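Local coordinates for Sodium/sialic acid symporter SiaT (Proteus mirabilis, PDB 5NV9), which uses the inward sodium gradient to drive uptake of the sialic acid N-acetylneuraminic acid across the inner membrane, at residues Y94-F99 / L424-K429; D117-L122 / A431-A436; N247-T252 / P417-F422; I441-A446 / M467-A472. All coordinates share one frame; numbering follows the deposited sequence.

Contact 1. Residues Y94-F99 / L424-K429; sequences YFYIPF and LGIFVK
An aromatic cluster of Phe95, Tyr96 and Phe427 joins helix 89-102 to the cytoplasmic end of helix 415-427 in this LeuT-fold transporter, with Ile426 pushed in beside it. Phe95 and Phe427 make a T-shaped (edge-to-face) pair: the edge of the Phe427 ring points at the face of Phe95, the centroids lie 5.4 Å apart and the planes meet at 69°. Phe427 CE1 sits over the rim of that face, 3.8 Å from Phe95 CG. The Tyr96 ring meets Phe427 obliquely, its CE1 against Phe427 CE2.

Ile426 packs against two of the rings with different branches. Its CG1, anti to the carbonyl carbon (chi1 -70°), is carried over the face of Tyr96 in a CH-pi contact, 4.2 Å from the centroid of that ring. The other branch, CG2, lies over the centre of the Phe427 ring and also touches Phe95 CB. CD1 reaches on to Phe99 CD1 at 3.9 Å, the two side chains running past each other in opposite directions. Helix 415-427 ends just beyond this patch, where Val428 leaves helical geometry, and Arg115 NE hydrogen-bonds the carbonyl of Gly425. Tyr96 OH lies near the plane of the Phe427 ring, 3.4 Å from CE2 at its edge.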
loop_
_atom_site.group_PDB
_atom_site.type_symbol
_atom_site.label_atom_id
_atom_site.label_comp_id
_atom_site.label_asym_id
_atom_site.label_seq_id
_atom_site.Cartn_x
_atom_site.Cartn_y
_atom_site.Cartn_z
ATOM N N TYR A 94 3.339 9.991 18.465
ATOM C CA TYR A 94 3.194 10.183 19.875
ATOM C C TYR A 94 2.491 9.049 20.582
ATOM O O TYR A 94 2.879 8.715 21.688
ATOM C CB TYR A 94 2.496 11.516 20.170
ATOM C CG TYR A 94 3.408 12.676 19.858
ATOM C CD1 TYR A 94 4.698 12.750 20.443
ATOM C CD2 TYR A 94 3.013 13.704 18.993
ATOM C CE1 TYR A 94 5.567 13.792 20.149
ATOM C CE2 TYR A 94 3.876 14.759 18.695
ATOM C CZ TYR A 94 5.145 14.801 19.285
ATOM O OH TYR A 94 6.027 15.827 18.994
ATOM N N PHE A 95 1.490 8.418 19.966
ATOM C CA PHE A 95 0.678 7.452 20.723
ATOM C C PHE A 95 0.975 6.006 20.399
ATOM O O PHE A 95 0.752 5.166 21.282
ATOM C CB PHE A 95 -0.796 7.754 20.551
ATOM C CG PHE A 95 -1.189 9.082 21.112
ATOM C CD1 PHE A 95 -1.061 9.333 22.464
ATOM C CD2 PHE A 95 -1.692 10.083 20.300
ATOM C CE1 PHE A 95 -1.400 10.575 22.996
ATOM C CE2 PHE A 95 -2.072 11.304 20.826
ATOM C CZ PHE A 95 -1.903 11.559 22.176
ATOM N N TYR A 96 1.435 5.695 19.166
ATOM C CA TYR A 96 1.547 4.273 18.716
ATOM C C TYR A 96 2.985 3.817 18.745
ATOM O O TYR A 96 3.303 2.844 19.379
ATOM C CB TYR A 96 0.945 4.077 17.321
ATOM C CG TYR A 96 -0.594 4.151 17.220
ATOM C CD1 TYR A 96 -1.266 5.343 17.260
ATOM C CD2 TYR A 96 -1.347 2.986 17.036
ATOM C CE1 TYR A 96 -2.672 5.418 17.177
ATOM C CE2 TYR A 96 -2.743 3.022 16.911
ATOM C CZ TYR A 96 -3.403 4.237 17.012
ATOM O OH TYR A 96 -4.774 4.207 16.896
ATOM N N ILE A 97 3.874 4.568 18.075
ATOM C CA ILE A 97 5.304 4.147 17.860
ATOM C C ILE A 97 6.103 3.777 19.139
ATOM O O ILE A 97 6.800 2.716 19.145
ATOM C CB ILE A 97 6.055 5.121 16.935
ATOM C CG1 ILE A 97 5.608 4.831 15.495
ATOM C CG2 ILE A 97 7.562 5.017 17.102
ATOM C CD1 ILE A 97 6.075 5.848 14.462
ATOM N N PRO A 98 5.874 4.498 20.238
ATOM C CA PRO A 98 6.539 4.080 21.495
ATOM C C PRO A 98 6.210 2.672 21.965
ATOM O O PRO A 98 7.111 1.980 22.453
ATOM C CB PRO A 98 6.103 5.149 22.515
ATOM C CG PRO A 98 5.728 6.335 21.682
ATOM C CD PRO A 98 5.121 5.757 20.418
ATOM N N PHE A 99 4.966 2.220 21.791
ATOM C CA PHE A 99 4.626 0.830 22.155
ATOM C C PHE A 99 5.313 -0.156 21.266
ATOM O O PHE A 99 5.910 -1.130 21.745
ATOM C CB PHE A 99 3.114 0.588 22.144
ATOM C CG PHE A 99 2.418 1.232 23.316
ATOM C CD1 PHE A 99 2.024 2.539 23.263
ATOM C CD2 PHE A 99 2.184 0.506 24.484
ATOM C CE1 PHE A 99 1.428 3.120 24.351
ATOM C CE2 PHE A 99 1.574 1.095 25.565
ATOM C CZ PHE A 99 1.207 2.410 25.501
ATOM N N LEU A 424 -8.782 1.050 20.042
ATOM C CA LEU A 424 -9.380 0.647 21.354
ATOM C C LEU A 424 -8.299 0.391 22.410
ATOM O O LEU A 424 -8.333 0.941 23.490
ATOM C CB LEU A 424 -10.229 -0.607 21.160
ATOM C CG LEU A 424 -10.918 -1.149 22.424
ATOM C CD1 LEU A 424 -12.030 -0.220 22.786
ATOM C CD2 LEU A 424 -11.428 -2.557 22.238
ATOM N N GLY A 425 -7.283 -0.402 22.047
ATOM C CA GLY A 425 -6.187 -0.658 22.976
ATOM C C GLY A 425 -5.433 0.597 23.352
ATOM O O GLY A 425 -5.038 0.788 24.507
ATOM N N ILE A 426 -5.174 1.429 22.356
ATOM C CA ILE A 426 -4.317 2.584 22.548
ATOM C C ILE A 426 -5.077 3.670 23.286
ATOM O O ILE A 426 -4.518 4.310 24.131
ATOM C CB ILE A 426 -3.677 3.092 21.190
ATOM C CG1 ILE A 426 -2.619 2.104 20.634
ATOM C CG2 ILE A 426 -3.068 4.496 21.321
ATOM C CD1 ILE A 426 -1.348 1.917 21.452
ATOM N N PHE A 427 -6.345 3.876 23.002
ATOM C CA PHE A 427 -7.039 5.044 23.568
ATOM C C PHE A 427 -8.067 4.793 24.674
ATOM O O PHE A 427 -8.519 5.735 25.296
ATOM C CB PHE A 427 -7.679 5.842 22.439
ATOM C CG PHE A 427 -6.649 6.438 21.504
ATOM C CD1 PHE A 427 -5.851 7.475 21.937
ATOM C CD2 PHE A 427 -6.436 5.899 20.231
ATOM C CE1 PHE A 427 -4.884 8.034 21.099
ATOM C CE2 PHE A 427 -5.494 6.467 19.380
ATOM C CZ PHE A 427 -4.714 7.535 19.810
ATOM N N VAL A 428 -8.432 3.541 24.914
ATOM C CA VAL A 428 -9.473 3.226 25.878
ATOM C C VAL A 428 -8.877 2.340 26.945
ATOM O O VAL A 428 -8.798 1.115 26.788
ATOM C CB VAL A 428 -10.608 2.532 25.160
ATOM C CG1 VAL A 428 -11.734 2.291 26.107
ATOM C CG2 VAL A 428 -11.060 3.385 23.981
ATOM N N LYS A 429 -8.404 2.957 28.020
ATOM C CA LYS A 429 -7.678 2.230 29.077
ATOM C C LYS A 429 -8.484 1.053 29.666
ATOM O O LYS A 429 -7.929 0.020 30.042
ATOM C CB LYS A 429 -7.274 3.199 30.203
ATOM C CG LYS A 429 -6.541 2.514 31.363
ATOM C CD LYS A 429 -5.914 3.508 32.358
ATOM C CE LYS A 429 -5.415 2.804 33.636
ATOM N NZ LYS A 429 -4.128 2.103 33.411
#

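Contact 2. Residues D117-L122 / A431-A436; sequences DVRSRL and ANAGSA
With its CG set between the backbone N and the carbonyl carbon (chi1 67°), the carboxylate of Asp117 comes up against Ala433, with OD2 3.6 Å from Ala433 CB. A bend at chi3 (-67°) folds Arg119 back on the same carboxylate, so that NE and NH2 grip it side-on. Both nitrogens bond to OD2 in a salt bridge, NH2 at 2.8 Å, and both meet it on the syn side. The guanidinium is thereby held beside the first turn of the facing helix, NH2 lying 3.8 Å from Ala433 O.

Two helix N-termini meet here, at the cytoplasmic ends of helices 118-151 and 433-452. Asp117 is the N-cap of the first, OD1 accepting from Arg119 N from above the carboxylate plane. Asn432 and Ser435 form a capping box on the second: Ser435 N bonds to Asn432 OD1 and Asn432 N to Ser435 OG, the latter nearly straight at 171°.

A water bridges the two helices, donating to Asp117 OD1 at 2.7 Å and to Ala433 O at 3.0 Å while accepting from Ser120 OG. That hydroxyl oxygen also lies 3.7 Å from Ala436 CB, and Leu421 of helix 415-427 packs against both Ser120 and Ala436.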
loop_
_atom_site.group_PDB
_atom_site.type_symbol
_atom_site.label_atom_id
_atom_site.label_comp_id
_atom_site.label_asym_id
_atom_site.label_seq_id
_atom_site.Cartn_x
_atom_site.Cartn_y
_atom_site.Cartn_z
ATOM N N ASP A 117 -5.345 -10.084 24.328
ATOM C CA ASP A 117 -4.803 -11.457 24.426
ATOM C C ASP A 117 -4.526 -12.013 23.016
ATOM O O ASP A 117 -4.595 -11.256 22.044
ATOM C CB ASP A 117 -5.734 -12.344 25.251
ATOM C CG ASP A 117 -7.046 -12.593 24.579
ATOM O OD1 ASP A 117 -7.223 -12.178 23.428
ATOM O OD2 ASP A 117 -7.924 -13.216 25.211
ATOM N N VAL A 118 -4.219 -13.309 22.924
ATOM C CA VAL A 118 -3.871 -13.929 21.689
ATOM C C VAL A 118 -4.998 -13.960 20.655
ATOM O O VAL A 118 -4.723 -14.052 19.463
ATOM C CB VAL A 118 -3.296 -15.356 21.954
ATOM C CG1 VAL A 118 -4.381 -16.363 22.301
ATOM C CG2 VAL A 118 -2.457 -15.824 20.796
ATOM N N ARG A 119 -6.254 -13.833 21.059
ATOM C CA ARG A 119 -7.356 -13.908 20.090
ATOM C C ARG A 119 -7.373 -12.655 19.208
ATOM O O ARG A 119 -7.701 -12.711 18.022
ATOM C CB ARG A 119 -8.736 -14.165 20.801
ATOM C CG ARG A 119 -8.849 -15.489 21.583
ATOM C CD ARG A 119 -10.113 -15.555 22.452
ATOM N NE ARG A 119 -10.023 -14.570 23.531
ATOM C CZ ARG A 119 -10.991 -14.243 24.383
ATOM N NH1 ARG A 119 -12.171 -14.828 24.314
ATOM N NH2 ARG A 119 -10.765 -13.329 25.318
ATOM N N SER A 120 -7.052 -11.511 19.783
ATOM C CA SER A 120 -7.069 -10.309 19.039
ATOM C C SER A 120 -5.838 -10.305 18.146
ATOM O O SER A 120 -5.900 -9.785 17.033
ATOM C CB SER A 120 -6.986 -9.093 19.967
ATOM O OG SER A 120 -8.241 -8.782 20.565
ATOM N N ARG A 121 -4.723 -10.800 18.674
ATOM C CA ARG A 121 -3.494 -10.821 17.890
ATOM C C ARG A 121 -3.671 -11.664 16.640
ATOM O O ARG A 121 -3.388 -11.194 15.561
ATOM C CB ARG A 121 -2.330 -11.298 18.744
ATOM C CG ARG A 121 -1.134 -11.828 17.994
ATOM C CD ARG A 121 -0.036 -12.083 18.987
ATOM N NE ARG A 121 1.209 -12.394 18.310
ATOM C CZ ARG A 121 2.316 -12.860 18.913
ATOM N NH1 ARG A 121 2.361 -13.092 20.202
ATOM N NH2 ARG A 121 3.406 -13.059 18.210
ATOM N N LEU A 122 -4.185 -12.889 16.788
ATOM C CA LEU A 122 -4.369 -13.783 15.682
ATOM C C LEU A 122 -5.437 -13.386 14.677
ATOM O O LEU A 122 -5.289 -13.648 13.421
ATOM C CB LEU A 122 -4.671 -15.186 16.198
ATOM C CG LEU A 122 -3.484 -15.928 16.802
ATOM C CD1 LEU A 122 -3.956 -17.192 17.479
ATOM C CD2 LEU A 122 -2.487 -16.271 15.718
ATOM N N ALA A 431 -10.662 -0.919 28.208
ATOM C CA ALA A 431 -10.950 -1.993 27.327
ATOM C C ALA A 431 -10.093 -3.149 27.733
ATOM O O ALA A 431 -8.968 -2.941 28.211
ATOM C CB ALA A 431 -10.663 -1.597 25.877
ATOM N N ASN A 432 -10.589 -4.379 27.500
ATOM C CA ASN A 432 -9.896 -5.557 27.956
ATOM C C ASN A 432 -10.083 -6.658 26.930
ATOM O O ASN A 432 -10.755 -6.457 25.912
ATOM C CB ASN A 432 -10.428 -5.951 29.394
ATOM C CG ASN A 432 -11.958 -5.987 29.468
ATOM O OD1 ASN A 432 -12.591 -6.605 28.619
ATOM N ND2 ASN A 432 -12.553 -5.344 30.510
ATOM N N ALA A 433 -9.470 -7.811 27.168
ATOM C CA ALA A 433 -9.499 -8.904 26.215
ATOM C C ALA A 433 -10.864 -9.323 25.767
ATOM O O ALA A 433 -11.162 -9.581 24.585
ATOM C CB ALA A 433 -8.778 -10.072 26.806
ATOM N N GLY A 434 -11.761 -9.433 26.729
ATOM C CA GLY A 434 -13.082 -9.835 26.387
ATOM C C GLY A 434 -13.848 -8.779 25.634
ATOM O O GLY A 434 -14.525 -9.098 24.707
ATOM N N SER A 435 -13.749 -7.523 26.039
ATOM C CA SER A 435 -14.470 -6.491 25.373
ATOM C C SER A 435 -13.941 -6.243 23.935
ATOM O O SER A 435 -14.695 -5.876 23.032
ATOM C CB SER A 435 -14.487 -5.232 26.246
ATOM O OG SER A 435 -13.414 -4.348 25.989
ATOM N N ALA A 436 -12.650 -6.448 23.737
ATOM C CA ALA A 436 -12.083 -6.439 22.400
ATOM C C ALA A 436 -12.737 -7.566 21.527
ATOM O O ALA A 436 -13.146 -7.291 20.380
ATOM C CB ALA A 436 -10.548 -6.548 22.434
HETATM O O HOH W 1 -8.617 -9.956 22.992
#

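Contact 3. Residues N247-T252 / P417-F422; sequences NIQQFT and PMTGLF
Thr419 meets Gln249 at about a right angle, its hydroxyl end set against the base of the glutamine side chain. OG1 of Thr419 lies 3.1 Å from Gln249 CB and almost as near to CG, a close approach to carbon; its polar partner is the carbonyl of Gly415, one turn earlier in its own helix. The methyl branch points elsewhere: CG2 of Thr419, anti to the backbone N, reaches CG2 of Ile248 at 3.9 Å, again with the side chains crossed.

These residues join transmembrane helices 236-253 and 415-427 of the LeuT fold, whose local axes pass 9.4 Å apart at a crossing angle of 68°. The contact is buried, and the side chain of Gln249 lies about 10 Å from the bound sialic acid.

One turn on, the carbonyl O of Thr252 stands over the rim of one face of the Phe422 ring, 3.8 Å from CD2, and has no hydrogen-bonding partner in the model. The Thr252 hydroxyl instead turns back on its own helix, donating to Ile248 O at 2.6 Å; it and Thr252 N reach that oxygen from opposite faces of the carbonyl plane. A water donates to Thr252 OG1 at 2.8 Å and to Thr419 O at 3.1 Å, spanning the two helices.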
loop_
_atom_site.group_PDB
_atom_site.type_symbol
_atom_site.label_atom_id
_atom_site.label_comp_id
_atom_site.label_asym_id
_atom_site.label_seq_id
_atom_site.Cartn_x
_atom_site.Cartn_y
_atom_site.Cartn_z
ATOM N N ASN A 247 -6.342 5.617 6.239
ATOM C CA ASN A 247 -5.006 6.098 6.545
ATOM C C ASN A 247 -4.626 5.651 7.953
ATOM O O ASN A 247 -3.492 5.225 8.164
ATOM C CB ASN A 247 -4.867 7.650 6.415
ATOM C CG ASN A 247 -4.913 8.130 4.952
ATOM O OD1 ASN A 247 -4.534 7.400 4.053
ATOM N ND2 ASN A 247 -5.438 9.318 4.721
ATOM N N ILE A 248 -5.568 5.698 8.916
ATOM C CA ILE A 248 -5.265 5.181 10.228
ATOM C C ILE A 248 -4.942 3.683 10.080
ATOM O O ILE A 248 -3.993 3.157 10.691
ATOM C CB ILE A 248 -6.385 5.432 11.235
ATOM C CG1 ILE A 248 -6.500 6.944 11.484
ATOM C CG2 ILE A 248 -6.065 4.809 12.567
ATOM C CD1 ILE A 248 -7.914 7.353 11.903
ATOM N N GLN A 249 -5.728 2.981 9.301
ATOM C CA GLN A 249 -5.400 1.543 9.067
ATOM C C GLN A 249 -3.970 1.403 8.574
ATOM O O GLN A 249 -3.173 0.598 9.083
ATOM C CB GLN A 249 -6.346 0.936 8.053
ATOM C CG GLN A 249 -5.959 -0.491 7.735
ATOM C CD GLN A 249 -6.983 -1.210 6.878
ATOM O OE1 GLN A 249 -8.191 -1.006 6.997
ATOM N NE2 GLN A 249 -6.506 -2.111 6.054
ATOM N N GLN A 250 -3.658 2.162 7.556
ATOM C CA GLN A 250 -2.336 2.015 6.831
ATOM C C GLN A 250 -1.141 2.269 7.740
ATOM O O GLN A 250 -0.188 1.518 7.718
ATOM C CB GLN A 250 -2.286 2.949 5.621
ATOM C CG GLN A 250 -1.026 2.892 4.745
ATOM C CD GLN A 250 -0.856 1.552 4.051
ATOM O OE1 GLN A 250 -1.235 1.386 2.879
ATOM N NE2 GLN A 250 -0.300 0.574 4.779
ATOM N N PHE A 251 -1.242 3.292 8.585
ATOM C CA PHE A 251 -0.144 3.741 9.411
ATOM C C PHE A 251 -0.076 3.251 10.838
ATOM O O PHE A 251 0.975 3.462 11.461
ATOM C CB PHE A 251 -0.033 5.288 9.302
ATOM C CG PHE A 251 0.337 5.730 7.919
ATOM C CD1 PHE A 251 1.670 5.787 7.530
ATOM C CD2 PHE A 251 -0.650 6.012 6.969
ATOM C CE1 PHE A 251 2.019 6.153 6.235
ATOM C CE2 PHE A 251 -0.312 6.379 5.661
ATOM C CZ PHE A 251 1.032 6.449 5.311
ATOM N N THR A 252 -1.127 2.590 11.343
ATOM C CA THR A 252 -1.138 2.031 12.724
ATOM C C THR A 252 -1.349 0.508 12.817
ATOM O O THR A 252 -0.925 -0.139 13.761
ATOM C CB THR A 252 -2.219 2.695 13.597
ATOM O OG1 THR A 252 -3.546 2.441 13.114
ATOM C CG2 THR A 252 -2.002 4.192 13.664
ATOM N N PRO A 417 -12.100 -3.777 11.360
ATOM C CA PRO A 417 -11.996 -4.363 12.723
ATOM C C PRO A 417 -10.534 -4.425 13.210
ATOM O O PRO A 417 -10.256 -4.172 14.372
ATOM C CB PRO A 417 -12.630 -5.758 12.556
ATOM C CG PRO A 417 -13.499 -5.670 11.345
ATOM C CD PRO A 417 -12.837 -4.653 10.440
HETATM N N MSE A 418 -9.570 -4.737 12.323
HETATM C CA MSE A 418 -8.178 -4.795 12.768
HETATM C C MSE A 418 -7.734 -3.442 13.315
HETATM O O MSE A 418 -7.054 -3.332 14.378
HETATM C CB MSE A 418 -7.407 -5.323 11.559
HETATM C CG MSE A 418 -5.894 -5.339 11.689
HETATM SE SE MSE A 418 -5.095 -5.807 9.927
HETATM C CE MSE A 418 -6.754 -6.552 9.174
ATOM N N THR A 419 -8.133 -2.390 12.631
ATOM C CA THR A 419 -7.718 -1.035 12.965
ATOM C C THR A 419 -8.425 -0.547 14.237
ATOM O O THR A 419 -7.835 0.194 15.061
ATOM C CB THR A 419 -8.071 -0.059 11.826
ATOM O OG1 THR A 419 -7.379 -0.411 10.618
ATOM C CG2 THR A 419 -7.768 1.353 12.214
ATOM N N GLY A 420 -9.697 -0.923 14.394
ATOM C CA GLY A 420 -10.421 -0.576 15.629
ATOM C C GLY A 420 -9.766 -1.148 16.898
ATOM O O GLY A 420 -9.776 -0.526 17.969
ATOM N N LEU A 421 -9.279 -2.387 16.788
ATOM C CA LEU A 421 -8.594 -3.028 17.868
ATOM C C LEU A 421 -7.433 -2.211 18.372
ATOM O O LEU A 421 -7.273 -2.143 19.577
ATOM C CB LEU A 421 -8.128 -4.427 17.505
ATOM C CG LEU A 421 -9.209 -5.515 17.394
ATOM C CD1 LEU A 421 -8.692 -6.763 16.667
ATOM C CD2 LEU A 421 -9.715 -5.925 18.764
ATOM N N PHE A 422 -6.614 -1.631 17.466
ATOM C CA PHE A 422 -5.530 -0.761 17.850
ATOM C C PHE A 422 -6.010 0.527 18.496
ATOM O O PHE A 422 -5.408 0.995 19.471
ATOM C CB PHE A 422 -4.505 -0.453 16.660
ATOM C CG PHE A 422 -3.617 -1.629 16.297
ATOM C CD1 PHE A 422 -4.046 -2.589 15.440
ATOM C CD2 PHE A 422 -2.365 -1.782 16.865
ATOM C CE1 PHE A 422 -3.245 -3.686 15.123
ATOM C CE2 PHE A 422 -1.555 -2.844 16.552
ATOM C CZ PHE A 422 -2.001 -3.805 15.684
HETATM O O HOH W 2 -5.393 2.149 15.167
#

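Contact 4. Residues I441-A446 / M467-A472; sequences IVSIIA and MSVVIA
Ser468 lays its CB against the backbone of Ser443, 3.6 Å from the CA of that residue, at the point where the two helices come closest. The approach is close, and both residues at it are small: the CA atoms of Ser443 and Ser468 are 4.9 Å apart, and the local axes pass at 8.0 Å in a roughly antiparallel crossing, 144° between their directions. OG of Ser468, anti to the carbonyl carbon (chi1 -78°), lies 3.6 Å from Ala446 CB while bonding to the carbonyl of Ile464 in its own helix.

Beside this pair, CG2 of Val469 presses on Ser443 CB at 3.5 Å, tighter than an ordinary carbon contact. The Ser443 hydroxyl lies alongside the same methyl and hydrogen-bonds to Gly465 O, so a polar link to helix 459-475 accompanies the apolar one. Val442 divides its branches between two residues of that helix: CG1 touches Ser468 CB, and CG2 meets Ala472 CB at 3.9 Å.

The contact joins two transmembrane helices, 433-452 and 459-475, consecutive in the chain. Helix 415-427 packs against them through Pro417, which touches both Ser443 and Val469, while a bound dodecyl maltoside lies against Ile441 of helix 433-452.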
loop_
_atom_site.group_PDB
_atom_site.type_symbol
_atom_site.label_atom_id
_atom_site.label_comp_id
_atom_site.label_asym_id
_atom_site.label_seq_id
_atom_site.Cartn_x
_atom_site.Cartn_y
_atom_site.Cartn_z
ATOM N N ILE A 441 -16.655 -9.205 17.073
ATOM C CA ILE A 441 -17.842 -9.905 16.616
ATOM C C ILE A 441 -18.863 -8.923 16.045
ATOM O O ILE A 441 -19.385 -9.132 14.933
ATOM C CB ILE A 441 -18.423 -10.744 17.758
ATOM C CG1 ILE A 441 -17.514 -11.953 17.975
ATOM C CG2 ILE A 441 -19.852 -11.147 17.478
ATOM C CD1 ILE A 441 -17.649 -12.582 19.324
ATOM N N VAL A 442 -19.116 -7.863 16.810
ATOM C CA VAL A 442 -19.993 -6.759 16.409
ATOM C C VAL A 442 -19.544 -6.105 15.098
ATOM O O VAL A 442 -20.373 -5.899 14.176
ATOM C CB VAL A 442 -20.007 -5.669 17.476
ATOM C CG1 VAL A 442 -20.682 -4.405 16.921
ATOM C CG2 VAL A 442 -20.777 -6.175 18.705
ATOM N N SER A 443 -18.246 -5.791 15.043
ATOM C CA SER A 443 -17.597 -5.245 13.842
ATOM C C SER A 443 -17.851 -6.128 12.625
ATOM O O SER A 443 -18.304 -5.640 11.591
ATOM C CB SER A 443 -16.090 -5.094 14.072
ATOM O OG SER A 443 -15.548 -4.246 13.079
ATOM N N ILE A 444 -17.630 -7.435 12.747
ATOM C CA ILE A 444 -17.739 -8.308 11.591
ATOM C C ILE A 444 -19.143 -8.323 11.006
ATOM O O ILE A 444 -19.337 -8.227 9.786
ATOM C CB ILE A 444 -17.251 -9.726 11.898
ATOM C CG1 ILE A 444 -15.703 -9.740 11.933
ATOM C CG2 ILE A 444 -17.786 -10.725 10.874
ATOM C CD1 ILE A 444 -15.177 -11.024 12.533
ATOM N N ILE A 445 -20.117 -8.432 11.898
ATOM C CA ILE A 445 -21.488 -8.436 11.531
ATOM C C ILE A 445 -21.910 -7.119 10.873
ATOM O O ILE A 445 -22.734 -7.095 9.917
ATOM C CB ILE A 445 -22.353 -8.683 12.794
ATOM C CG1 ILE A 445 -22.232 -10.121 13.267
ATOM C CG2 ILE A 445 -23.793 -8.375 12.507
ATOM C CD1 ILE A 445 -22.928 -10.391 14.601
ATOM N N ALA A 446 -21.404 -6.020 11.420
ATOM C CA ALA A 446 -21.781 -4.726 10.944
ATOM C C ALA A 446 -21.236 -4.495 9.544
ATOM O O ALA A 446 -21.975 -3.967 8.705
ATOM C CB ALA A 446 -21.288 -3.632 11.879
HETATM N N MSE A 467 -15.131 1.802 14.102
HETATM C CA MSE A 467 -15.916 2.407 15.202
HETATM C C MSE A 467 -16.769 1.372 15.953
HETATM O O MSE A 467 -17.099 1.580 17.113
HETATM C CB MSE A 467 -16.720 3.590 14.707
HETATM C CG MSE A 467 -15.832 4.765 14.309
HETATM SE SE MSE A 467 -14.552 5.278 15.748
HETATM C CE MSE A 467 -15.888 5.490 17.181
ATOM N N SER A 468 -17.111 0.253 15.301
ATOM C CA SER A 468 -17.842 -0.827 15.935
ATOM C C SER A 468 -16.985 -1.506 17.044
ATOM O O SER A 468 -17.472 -1.854 18.124
ATOM C CB SER A 468 -18.226 -1.906 14.916
ATOM O OG SER A 468 -19.337 -1.574 14.099
ATOM N N VAL A 469 -15.698 -1.744 16.755
ATOM C CA VAL A 469 -14.793 -2.281 17.734
ATOM C C VAL A 469 -14.656 -1.285 18.908
ATOM O O VAL A 469 -14.753 -1.677 20.096
ATOM C CB VAL A 469 -13.404 -2.664 17.105
ATOM C CG1 VAL A 469 -12.476 -3.185 18.180
ATOM C CG2 VAL A 469 -13.553 -3.773 16.079
ATOM N N VAL A 470 -14.443 -0.009 18.593
ATOM C CA VAL A 470 -14.235 1.013 19.609
ATOM C C VAL A 470 -15.461 1.112 20.523
ATOM O O VAL A 470 -15.353 1.072 21.769
ATOM C CB VAL A 470 -13.842 2.380 19.015
ATOM C CG1 VAL A 470 -13.831 3.490 20.074
ATOM C CG2 VAL A 470 -12.452 2.338 18.403
ATOM N N ILE A 471 -16.629 1.243 19.931
ATOM C CA ILE A 471 -17.831 1.423 20.713
ATOM C C ILE A 471 -18.202 0.140 21.501
ATOM O O ILE A 471 -18.353 0.190 22.714
ATOM C CB ILE A 471 -18.984 1.969 19.836
ATOM C CG1 ILE A 471 -18.633 3.365 19.302
ATOM C CG2 ILE A 471 -20.269 2.030 20.618
ATOM C CD1 ILE A 471 -19.503 3.744 18.107
ATOM N N ALA A 472 -18.300 -1.020 20.848
ATOM C CA ALA A 472 -18.676 -2.204 21.567
ATOM C C ALA A 472 -17.601 -2.518 22.589
ATOM O O ALA A 472 -17.906 -2.950 23.706
ATOM C CB ALA A 472 -18.913 -3.381 20.619
#

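From the N terminus, helix 89-102 comes first and pairs, 325 residues on, with helix 415-427 in contact 1. Contact 2 opens within that loop, at the start of helix 118-151, but closes beyond it on helix 433-452, so the two cross. Contact 3, between helices 236-253 and 415-427, is nested inside both. Contact 4 follows in series, a short closure between helices 433-452 and 459-475. Helix 415-427 is shared by contacts 1 and 3 and touches the residues of the other two: Leu424 meets Ala431 and Ala436, and Leu421 meets Val469. Contacts 1 to 3 tie helices 415-427 and 433-452 to helices 89-102, 118-151 and 236-253, while contact 4 joins two C-terminal helices to each other.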